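Local coordinates for fucolectin-related protein (Streptococcus pneumoniae, PDB 2WMF), which probably hydrolyses glycosidic bonds in host blood group antigen carbohydrates, as the catalytic module of a family 98 glycoside hydrolase, at residues Ala164-Val169 and Ala175-His180; Thr189-Asn192 and Phe196-Ala199; Lys212-Arg217 and Trp247-Tyr252. One frame throughout, in Å; residues are numbered along the deposited sequence.

Contact 1: residues Ala164-Val169 and Ala175-His180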
loop_
_atom_site.group_PDB
_atom_site.type_symbol
_atom_site.label_atom_id
_atom_site.label_comp_id
_atom_site.label_asym_id
_atom_site.label_seq_id
_atom_site.Cartn_x
_atom_site.Cartn_y
_atom_site.Cartn_z
ATOM N N ALA A 164 -10.264 2.524 -21.171
ATOM C CA ALA A 164 -9.719 1.692 -22.261
ATOM C C ALA A 164 -9.095 2.570 -23.357
ATOM O O ALA A 164 -8.010 2.260 -23.871
ATOM C CB ALA A 164 -10.819 0.769 -22.830
ATOM N N LYS A 165 -9.756 3.675 -23.685
ATOM C CA LYS A 165 -9.223 4.554 -24.739
ATOM C C LYS A 165 -7.943 5.221 -24.259
ATOM O O LYS A 165 -6.959 5.316 -25.006
ATOM C CB LYS A 165 -10.239 5.606 -25.150
ATOM C CG LYS A 165 -9.749 6.477 -26.292
ATOM C CD LYS A 165 -9.694 5.755 -27.673
ATOM C CE LYS A 165 -8.623 6.352 -28.540
ATOM N NZ LYS A 165 -7.310 5.882 -27.975
ATOM N N TYR A 166 -7.928 5.696 -23.022
ATOM C CA TYR A 166 -6.696 6.307 -22.516
ATOM C C TYR A 166 -5.554 5.289 -22.403
ATOM O O TYR A 166 -4.385 5.614 -22.719
ATOM C CB TYR A 166 -6.913 6.963 -21.165
ATOM C CG TYR A 166 -7.794 8.210 -21.152
ATOM C CD1 TYR A 166 -7.524 9.325 -21.983
ATOM C CD2 TYR A 166 -8.859 8.282 -20.280
ATOM C CE1 TYR A 166 -8.332 10.458 -21.921
ATOM C CE2 TYR A 166 -9.632 9.389 -20.189
ATOM C CZ TYR A 166 -9.397 10.480 -21.014
ATOM O OH TYR A 166 -10.222 11.580 -20.886
ATOM N N LEU A 167 -5.885 4.065 -21.996
ATOM C CA LEU A 167 -4.884 2.991 -21.931
ATOM C C LEU A 167 -4.232 2.777 -23.329
ATOM O O LEU A 167 -3.024 2.575 -23.432
ATOM C CB LEU A 167 -5.543 1.718 -21.387
ATOM C CG LEU A 167 -4.710 0.420 -21.391
ATOM C CD1 LEU A 167 -3.390 0.565 -20.602
ATOM C CD2 LEU A 167 -5.604 -0.747 -20.860
ATOM N N GLU A 168 -5.049 2.762 -24.382
ATOM C CA GLU A 168 -4.538 2.633 -25.761
ATOM C C GLU A 168 -3.550 3.752 -26.101
ATOM O O GLU A 168 -2.469 3.498 -26.630
ATOM C CB GLU A 168 -5.723 2.631 -26.724
ATOM C CG GLU A 168 -5.329 2.554 -28.151
ATOM C CD GLU A 168 -6.539 2.410 -29.081
ATOM O OE1 GLU A 168 -7.699 2.600 -28.656
ATOM O OE2 GLU A 168 -6.312 2.085 -30.259
ATOM N N VAL A 169 -3.885 4.982 -25.733
ATOM C CA VAL A 169 -2.971 6.114 -25.943
ATOM C C VAL A 169 -1.667 5.887 -25.152
ATOM O O VAL A 169 -0.567 6.121 -25.651
ATOM C CB VAL A 169 -3.565 7.479 -25.545
ATOM C CG1 VAL A 169 -2.545 8.632 -25.793
ATOM C CG2 VAL A 169 -4.853 7.812 -26.322
ATOM N N ALA A 175 3.718 4.446 -22.026
ATOM C CA ALA A 175 3.311 5.004 -20.764
ATOM C C ALA A 175 2.436 4.040 -19.964
ATOM O O ALA A 175 2.065 2.954 -20.460
ATOM C CB ALA A 175 2.580 6.325 -21.012
ATOM N N HIS A 176 2.111 4.433 -18.728
ATOM C CA HIS A 176 1.231 3.617 -17.855
ATOM C C HIS A 176 -0.086 4.338 -17.515
ATOM O O HIS A 176 -0.093 5.524 -17.211
ATOM C CB HIS A 176 1.937 3.258 -16.552
ATOM C CG HIS A 176 3.014 2.226 -16.704
ATOM N ND1 HIS A 176 4.342 2.548 -16.942
ATOM C CD2 HIS A 176 2.947 0.874 -16.655
ATOM C CE1 HIS A 176 5.038 1.425 -17.052
ATOM N NE2 HIS A 176 4.214 0.390 -16.869
ATOM N N PHE A 177 -1.163 3.570 -17.546
ATOM C CA PHE A 177 -2.470 3.974 -17.059
ATOM C C PHE A 177 -2.637 3.290 -15.713
ATOM O O PHE A 177 -2.585 2.053 -15.614
ATOM C CB PHE A 177 -3.577 3.532 -18.021
ATOM C CG PHE A 177 -4.981 4.033 -17.649
ATOM C CD1 PHE A 177 -5.410 5.265 -18.080
ATOM C CD2 PHE A 177 -5.806 3.287 -16.799
ATOM C CE1 PHE A 177 -6.664 5.763 -17.750
ATOM C CE2 PHE A 177 -7.059 3.747 -16.466
ATOM C CZ PHE A 177 -7.489 4.989 -16.915
ATOM N N ILE A 178 -2.840 4.106 -14.682
ATOM C CA ILE A 178 -2.915 3.610 -13.278
ATOM C C ILE A 178 -4.316 3.899 -12.742
ATOM O O ILE A 178 -4.716 5.066 -12.635
ATOM C CB ILE A 178 -1.837 4.233 -12.375
ATOM C CG1 ILE A 178 -0.443 3.989 -12.979
ATOM C CG2 ILE A 178 -1.933 3.665 -10.910
ATOM C CD1 ILE A 178 0.696 4.490 -12.128
ATOM N N TRP A 179 -5.030 2.822 -12.396
ATOM C CA TRP A 179 -6.427 2.922 -11.932
ATOM C C TRP A 179 -6.548 2.508 -10.451
ATOM O O TRP A 179 -6.388 1.341 -10.144
ATOM C CB TRP A 179 -7.358 2.040 -12.799
ATOM C CG TRP A 179 -8.832 2.298 -12.612
ATOM C CD1 TRP A 179 -9.448 2.900 -11.539
ATOM C CD2 TRP A 179 -9.876 1.943 -13.521
ATOM N NE1 TRP A 179 -10.800 2.927 -11.726
ATOM C CE2 TRP A 179 -11.097 2.336 -12.927
ATOM C CE3 TRP A 179 -9.902 1.313 -14.781
ATOM C CZ2 TRP A 179 -12.326 2.155 -13.574
ATOM C CZ3 TRP A 179 -11.096 1.120 -15.412
ATOM C CH2 TRP A 179 -12.307 1.533 -14.806
ATOM N N HIS A 180 -6.800 3.470 -9.560
ATOM C CA HIS A 180 -7.012 3.196 -8.130
ATOM C C HIS A 180 -8.511 3.158 -7.859
ATOM O O HIS A 180 -9.250 4.135 -8.112
ATOM C CB HIS A 180 -6.414 4.310 -7.251
ATOM C CG HIS A 180 -4.915 4.341 -7.193
ATOM N ND1 HIS A 180 -4.169 3.437 -6.462
ATOM C CD2 HIS A 180 -4.033 5.230 -7.711
ATOM C CE1 HIS A 180 -2.884 3.753 -6.560
ATOM N NE2 HIS A 180 -2.770 4.842 -7.298
#
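A buried apolar contact joins helix 159-172 to the barrel strand that follows it, strand 176-180: Y166 and L167 on the helix close on F177 of the strand. The F177 side chain leaves the strand toward the helix, CG anti to the backbone N (chi1 -175°), which brings CE1 and CD1 to Y166. CE1 comes to 3.6 Å from Y166 CB, and its neighbour CD1 lies 3.8 Å from the same CB. Y166 therefore meets F177 mainly with the root of its side chain; its ring leads away from the strand, and its OH is hydrogen-bonded to V128 O and T127 OG1. Helix and strand are the last two elements of a beta-alpha-beta crossover that starts with strand 143-149, within an eight-stranded parallel (beta/alpha)8 barrel. L167 works on the base of the phenylalanine, placing CD1 3.9 Å from F177 CB, with the two side chains crossing at about a right angle. The nearest CA atoms across the contact are those of L167 and F177, 5.5 Å apart. F177 also packs on V146 and N148 of strand 143-149 and on L207 of strand 207-212, its neighbours on either side in the barrel.

Contact 2: residues Thr189-Asn192 and Phe196-Ala199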
loop_
_atom_site.group_PDB
_atom_site.type_symbol
_atom_site.label_atom_id
_atom_site.label_comp_id
_atom_site.label_asym_id
_atom_site.label_seq_id
_atom_site.Cartn_x
_atom_site.Cartn_y
_atom_site.Cartn_z
ATOM N N THR A 189 -17.375 -5.429 -11.885
ATOM C CA THR A 189 -18.116 -4.710 -12.908
ATOM C C THR A 189 -17.191 -4.140 -13.966
ATOM O O THR A 189 -17.458 -4.251 -15.186
ATOM C CB THR A 189 -19.012 -3.604 -12.243
ATOM O OG1 THR A 189 -19.967 -4.242 -11.392
ATOM C CG2 THR A 189 -19.775 -2.834 -13.280
ATOM N N ILE A 190 -16.065 -3.597 -13.524
ATOM C CA ILE A 190 -15.098 -3.019 -14.489
ATOM C C ILE A 190 -14.624 -4.063 -15.496
ATOM O O ILE A 190 -14.615 -3.791 -16.693
ATOM C CB ILE A 190 -13.871 -2.358 -13.767
ATOM C CG1 ILE A 190 -14.377 -1.199 -12.893
ATOM C CG2 ILE A 190 -12.752 -1.967 -14.735
ATOM C CD1 ILE A 190 -15.269 -0.248 -13.535
ATOM N N MET A 191 -14.205 -5.224 -15.021
ATOM C CA MET A 191 -13.626 -6.238 -15.911
ATOM C C MET A 191 -14.680 -7.054 -16.685
ATOM O O MET A 191 -14.354 -7.759 -17.637
ATOM C CB MET A 191 -12.576 -7.096 -15.185
ATOM C CG MET A 191 -11.533 -7.776 -16.075
ATOM S SD MET A 191 -10.539 -6.615 -17.039
ATOM C CE MET A 191 -9.336 -6.016 -15.810
ATOM N N ASN A 192 -15.955 -6.979 -16.288
ATOM C CA ASN A 192 -17.062 -7.449 -17.151
ATOM C C ASN A 192 -17.339 -6.536 -18.353
ATOM O O ASN A 192 -17.993 -6.968 -19.306
ATOM C CB ASN A 192 -18.377 -7.640 -16.318
ATOM C CG ASN A 192 -18.428 -8.960 -15.540
ATOM O OD1 ASN A 192 -18.970 -9.006 -14.409
ATOM N ND2 ASN A 192 -17.879 -10.018 -16.111
ATOM N N PHE A 196 -13.134 -2.648 -21.823
ATOM C CA PHE A 196 -12.002 -2.645 -20.909
ATOM C C PHE A 196 -11.326 -4.016 -20.813
ATOM O O PHE A 196 -10.092 -4.096 -20.728
ATOM C CB PHE A 196 -12.360 -2.090 -19.526
ATOM C CG PHE A 196 -11.148 -1.724 -18.747
ATOM C CD1 PHE A 196 -10.426 -0.585 -19.087
ATOM C CD2 PHE A 196 -10.653 -2.532 -17.726
ATOM C CE1 PHE A 196 -9.268 -0.248 -18.430
ATOM C CE2 PHE A 196 -9.471 -2.204 -17.082
ATOM C CZ PHE A 196 -8.798 -1.054 -17.402
ATOM N N PHE A 197 -12.113 -5.092 -20.819
ATOM C CA PHE A 197 -11.548 -6.449 -20.821
ATOM C C PHE A 197 -10.654 -6.678 -22.052
ATOM O O PHE A 197 -9.502 -7.164 -21.932
ATOM C CB PHE A 197 -12.649 -7.489 -20.672
ATOM C CG PHE A 197 -12.163 -8.911 -20.668
ATOM C CD1 PHE A 197 -11.320 -9.381 -19.664
ATOM C CD2 PHE A 197 -12.600 -9.816 -21.629
ATOM C CE1 PHE A 197 -10.896 -10.692 -19.656
ATOM C CE2 PHE A 197 -12.186 -11.133 -21.609
ATOM C CZ PHE A 197 -11.344 -11.572 -20.621
ATOM N N GLU A 198 -11.154 -6.302 -23.228
ATOM C CA GLU A 198 -10.380 -6.386 -24.458
ATOM C C GLU A 198 -9.104 -5.524 -24.379
ATOM O O GLU A 198 -7.995 -5.976 -24.754
ATOM C CB GLU A 198 -11.225 -5.992 -25.669
ATOM C CG GLU A 198 -10.450 -5.749 -26.929
ATOM C CD GLU A 198 -9.982 -6.999 -27.623
ATOM O OE1 GLU A 198 -9.239 -6.853 -28.637
ATOM O OE2 GLU A 198 -10.363 -8.117 -27.219
ATOM N N ALA A 199 -9.246 -4.274 -23.941
ATOM C CA ALA A 199 -8.057 -3.387 -23.799
ATOM C C ALA A 199 -7.023 -3.944 -22.819
ATOM O O ALA A 199 -5.812 -3.788 -23.022
ATOM C CB ALA A 199 -8.470 -1.963 -23.422
#
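The rings of F196 and F197 receive I190 and M191 of the preceding helix. At the F197 ring, M191 SD sits at the edge, in the ring plane, 5.3 Å from the centroid and 87° off the normal; it touches CD1 at 3.9 Å. The F196 ring has the M191 methyl CE near its plane at the edge, 4.0 Å from CE2, while I190 CG2 approaches obliquely and reaches F196 CD2 at 3.7 Å. W179 of the barrel strand meets this same F196 ring edge-to-face. M191 serves both phenylalanines because its chain folds: CG is anti to the backbone N (chi1 -157°), then bends at chi2 and chi3 bring sulfur beside F197 and swing the methyl back to F196. The sulfur is also 5.4 Å from the F196 centroid, at an oblique angle, so both rings make Met-aromatic contacts with one residue. Nearer the backbone, M191 O lies 3.5 Å from F197 CB. These residues belong to helices 184-192 and 194-203, two consecutive helices between barrel strands 176-180 and 207-212, and F196 also packs on A160, S163 and A164 of the neighbouring helix 159-172. No hydrogen bond crosses between the segments; the junction between the two helices is packed by dispersion and by the weakly polar approach of a thioether sulfur, at the edge of F197 and obliquely to F196.

Contact 3: residues Lys212-Arg217 and Trp247-Tyr252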
loop_
_atom_site.group_PDB
_atom_site.type_symbol
_atom_site.label_atom_id
_atom_site.label_comp_id
_atom_site.label_asym_id
_atom_site.label_seq_id
_atom_site.Cartn_x
_atom_site.Cartn_y
_atom_site.Cartn_z
ATOM N N LYS A 212 -7.796 1.057 -3.320
ATOM C CA LYS A 212 -7.946 2.351 -2.626
ATOM C C LYS A 212 -8.934 2.191 -1.466
ATOM O O LYS A 212 -10.153 2.392 -1.623
ATOM C CB LYS A 212 -8.430 3.440 -3.570
ATOM C CG LYS A 212 -8.496 4.850 -2.909
ATOM C CD LYS A 212 -8.882 5.985 -3.859
ATOM C CE LYS A 212 -8.586 7.345 -3.187
ATOM N NZ LYS A 212 -9.657 7.692 -2.209
ATOM N N ASN A 213 -8.381 1.860 -0.297
ATOM C CA ASN A 213 -9.183 1.344 0.829
ATOM C C ASN A 213 -9.888 2.365 1.741
ATOM O O ASN A 213 -10.363 2.024 2.836
ATOM C CB ASN A 213 -8.392 0.293 1.599
ATOM C CG ASN A 213 -7.170 0.812 2.262
ATOM O OD1 ASN A 213 -6.891 2.023 2.266
ATOM N ND2 ASN A 213 -6.389 -0.126 2.848
ATOM N N THR A 214 -10.048 3.562 1.222
ATOM C CA THR A 214 -10.845 4.634 1.822
ATOM C C THR A 214 -12.239 4.226 2.355
ATOM O O THR A 214 -12.593 4.667 3.463
ATOM C CB THR A 214 -11.062 5.760 0.762
ATOM O OG1 THR A 214 -9.842 5.999 0.025
ATOM C CG2 THR A 214 -11.548 7.074 1.408
ATOM N N PRO A 215 -13.042 3.499 1.545
ATOM C CA PRO A 215 -14.441 3.294 1.947
ATOM C C PRO A 215 -14.679 2.211 2.996
ATOM O O PRO A 215 -15.838 1.855 3.264
ATOM C CB PRO A 215 -15.138 2.934 0.632
ATOM C CG PRO A 215 -14.065 2.141 -0.114
ATOM C CD PRO A 215 -12.793 2.881 0.214
ATOM N N ILE A 216 -13.594 1.704 3.604
ATOM C CA ILE A 216 -13.687 0.833 4.774
ATOM C C ILE A 216 -14.650 -0.316 4.581
ATOM O O ILE A 216 -15.530 -0.599 5.423
ATOM C CB ILE A 216 -13.906 1.617 6.118
ATOM C CG1 ILE A 216 -15.162 2.475 6.130
ATOM C CG2 ILE A 216 -12.695 2.463 6.442
ATOM C CD1 ILE A 216 -15.525 2.929 7.543
ATOM N N ARG A 217 -14.456 -0.997 3.460
ATOM C CA ARG A 217 -15.232 -2.205 3.091
ATOM C C ARG A 217 -14.374 -3.012 2.117
ATOM O O ARG A 217 -13.535 -2.447 1.379
ATOM C CB ARG A 217 -16.513 -1.864 2.332
ATOM C CG ARG A 217 -17.480 -0.946 2.941
ATOM C CD ARG A 217 -18.619 -0.770 1.910
ATOM N NE ARG A 217 -19.240 -2.063 1.624
ATOM C CZ ARG A 217 -20.099 -2.691 2.424
ATOM N NH1 ARG A 217 -20.503 -2.132 3.578
ATOM N NH2 ARG A 217 -20.557 -3.884 2.069
ATOM N N TRP A 247 -8.970 6.369 8.625
ATOM C CA TRP A 247 -8.979 6.598 10.067
ATOM C C TRP A 247 -10.199 7.493 10.430
ATOM O O TRP A 247 -10.935 7.235 11.408
ATOM C CB TRP A 247 -7.640 7.189 10.546
ATOM C CG TRP A 247 -7.291 6.926 11.979
ATOM C CD1 TRP A 247 -7.371 7.807 12.993
ATOM C CD2 TRP A 247 -6.754 5.721 12.537
ATOM N NE1 TRP A 247 -6.920 7.246 14.179
ATOM C CE2 TRP A 247 -6.571 5.940 13.925
ATOM C CE3 TRP A 247 -6.390 4.475 11.997
ATOM C CZ2 TRP A 247 -6.008 4.968 14.764
ATOM C CZ3 TRP A 247 -5.860 3.515 12.844
ATOM C CH2 TRP A 247 -5.689 3.753 14.199
ATOM N N TRP A 248 -10.423 8.510 9.606
ATOM C CA TRP A 248 -11.606 9.422 9.699
ATOM C C TRP A 248 -12.897 8.666 9.410
ATOM O O TRP A 248 -13.887 8.814 10.128
ATOM C CB TRP A 248 -11.428 10.567 8.710
ATOM C CG TRP A 248 -12.536 11.581 8.725
ATOM C CD1 TRP A 248 -12.646 12.681 9.540
ATOM C CD2 TRP A 248 -13.670 11.585 7.874
ATOM N NE1 TRP A 248 -13.806 13.364 9.236
ATOM C CE2 TRP A 248 -14.441 12.715 8.210
ATOM C CE3 TRP A 248 -14.112 10.750 6.839
ATOM C CZ2 TRP A 248 -15.625 13.026 7.570
ATOM C CZ3 TRP A 248 -15.300 11.077 6.189
ATOM C CH2 TRP A 248 -16.050 12.204 6.575
ATOM N N GLU A 249 -12.896 7.813 8.386
ATOM C CA GLU A 249 -14.105 7.036 8.032
ATOM C C GLU A 249 -14.564 6.145 9.211
ATOM O O GLU A 249 -15.769 5.949 9.416
ATOM C CB GLU A 249 -13.854 6.193 6.782
ATOM C CG GLU A 249 -13.632 7.012 5.484
ATOM C CD GLU A 249 -14.906 7.615 4.892
ATOM O OE1 GLU A 249 -16.027 7.312 5.394
ATOM O OE2 GLU A 249 -14.746 8.396 3.885
ATOM N N LYS A 250 -13.591 5.604 9.949
ATOM C CA LYS A 250 -13.823 4.741 11.137
ATOM C C LYS A 250 -14.240 5.502 12.384
ATOM O O LYS A 250 -14.584 4.876 13.418
ATOM C CB LYS A 250 -12.551 3.944 11.442
ATOM C CG LYS A 250 -12.244 2.906 10.385
ATOM C CD LYS A 250 -13.235 1.743 10.305
ATOM C CE LYS A 250 -13.229 0.782 11.478
ATOM N NZ LYS A 250 -14.268 -0.312 11.308
ATOM N N HIS A 251 -14.177 6.832 12.301
ATOM C CA HIS A 251 -14.420 7.758 13.428
ATOM C C HIS A 251 -13.324 7.647 14.514
ATOM O O HIS A 251 -13.543 7.971 15.706
ATOM C CB HIS A 251 -15.807 7.541 14.082
ATOM C CG HIS A 251 -16.976 7.592 13.141
ATOM N ND1 HIS A 251 -18.254 7.306 13.558
ATOM C CD2 HIS A 251 -17.068 7.846 11.812
ATOM C CE1 HIS A 251 -19.091 7.401 12.536
ATOM N NE2 HIS A 251 -18.406 7.756 11.467
ATOM N N TYR A 252 -12.123 7.212 14.128
ATOM C CA TYR A 252 -11.021 7.136 15.033
ATOM C C TYR A 252 -10.341 8.489 15.180
ATOM O O TYR A 252 -10.411 9.321 14.291
ATOM C CB TYR A 252 -10.025 6.074 14.553
ATOM C CG TYR A 252 -10.497 4.647 14.532
ATOM C CD1 TYR A 252 -11.617 4.235 15.237
ATOM C CD2 TYR A 252 -9.758 3.670 13.875
ATOM C CE1 TYR A 252 -12.006 2.911 15.238
ATOM C CE2 TYR A 252 -10.133 2.350 13.880
ATOM C CZ TYR A 252 -11.267 1.985 14.572
ATOM O OH TYR A 252 -11.658 0.685 14.599
#
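I216, in the loop between strand 207-212 and helix 219-231, points its side chain at the end of helix 245-249, where it meets E249 and K250. From CB the chain divides. CG2 lies 3.9 Å from E249 CB and also nears the K250 methylenes CG and CD. CG1, placed between the backbone N and the carbonyl carbon (chi1 59°), passes E249 CB and carries CD1 onward with an extended chi2. That terminal methyl is the meeting point: it rests 3.6 Å from E249 O, 3.7 Å from E249 CB and 3.8 Å from K250 CD. K250 presents its aliphatic middle, bent at chi2 and chi3. T214 adds a backbone contact: its O lies 3.3 Å from E249 CG, a close approach of a carbonyl to a methylene. T214 itself is held by its hydroxyl: K212 NZ donates to T214 OG1 at 2.8 Å, and D243 OD2 is a further partner of that oxygen. K212 NZ also forms a salt bridge with E150.

Residues N213 to I216 form a type I beta turn whose last residue, I216, has positive phi (50°); the helix closes in a Schellman motif, with H251 at positive phi and bonds from Y252 N to W247 O and from H251 N to W248 O. Both pieces follow strands of the (beta/alpha)8 barrel, 207-212 and 237-243. With no hydrogen bond or salt bridge between the segments, the contact rests on I216 packed against the methylenes of E249 and K250, and on the T214 carbonyl beside E249 CG; K250 NZ is taken up by a hydrogen bond to T362 OG1, and E249 OE2 lies at the edge of the W248 ring.

In the fold
The three contacts follow one another along the chain, each closing before the next opens, in the (beta/alpha)8 barrel. Contacts 1 and 2 have centres about 13 Å apart: strand 176-180 is followed by helix 184-192, W179 packs on I190 and F196, and A164 meets A199. Together they pack helices 159-172, 184-192 and 194-203 against the outer face of the barrel around strand 176-180. Contact 3, centred about 27 Å from both, touches contact 1 through H180 and K212 but stays about 12 Å from contact 2 at the nearest atoms. It joins segments following the C-terminal ends of strands 207-212 and 237-243, the barrel end where (beta/alpha)8 enzymes generally carry their active sites.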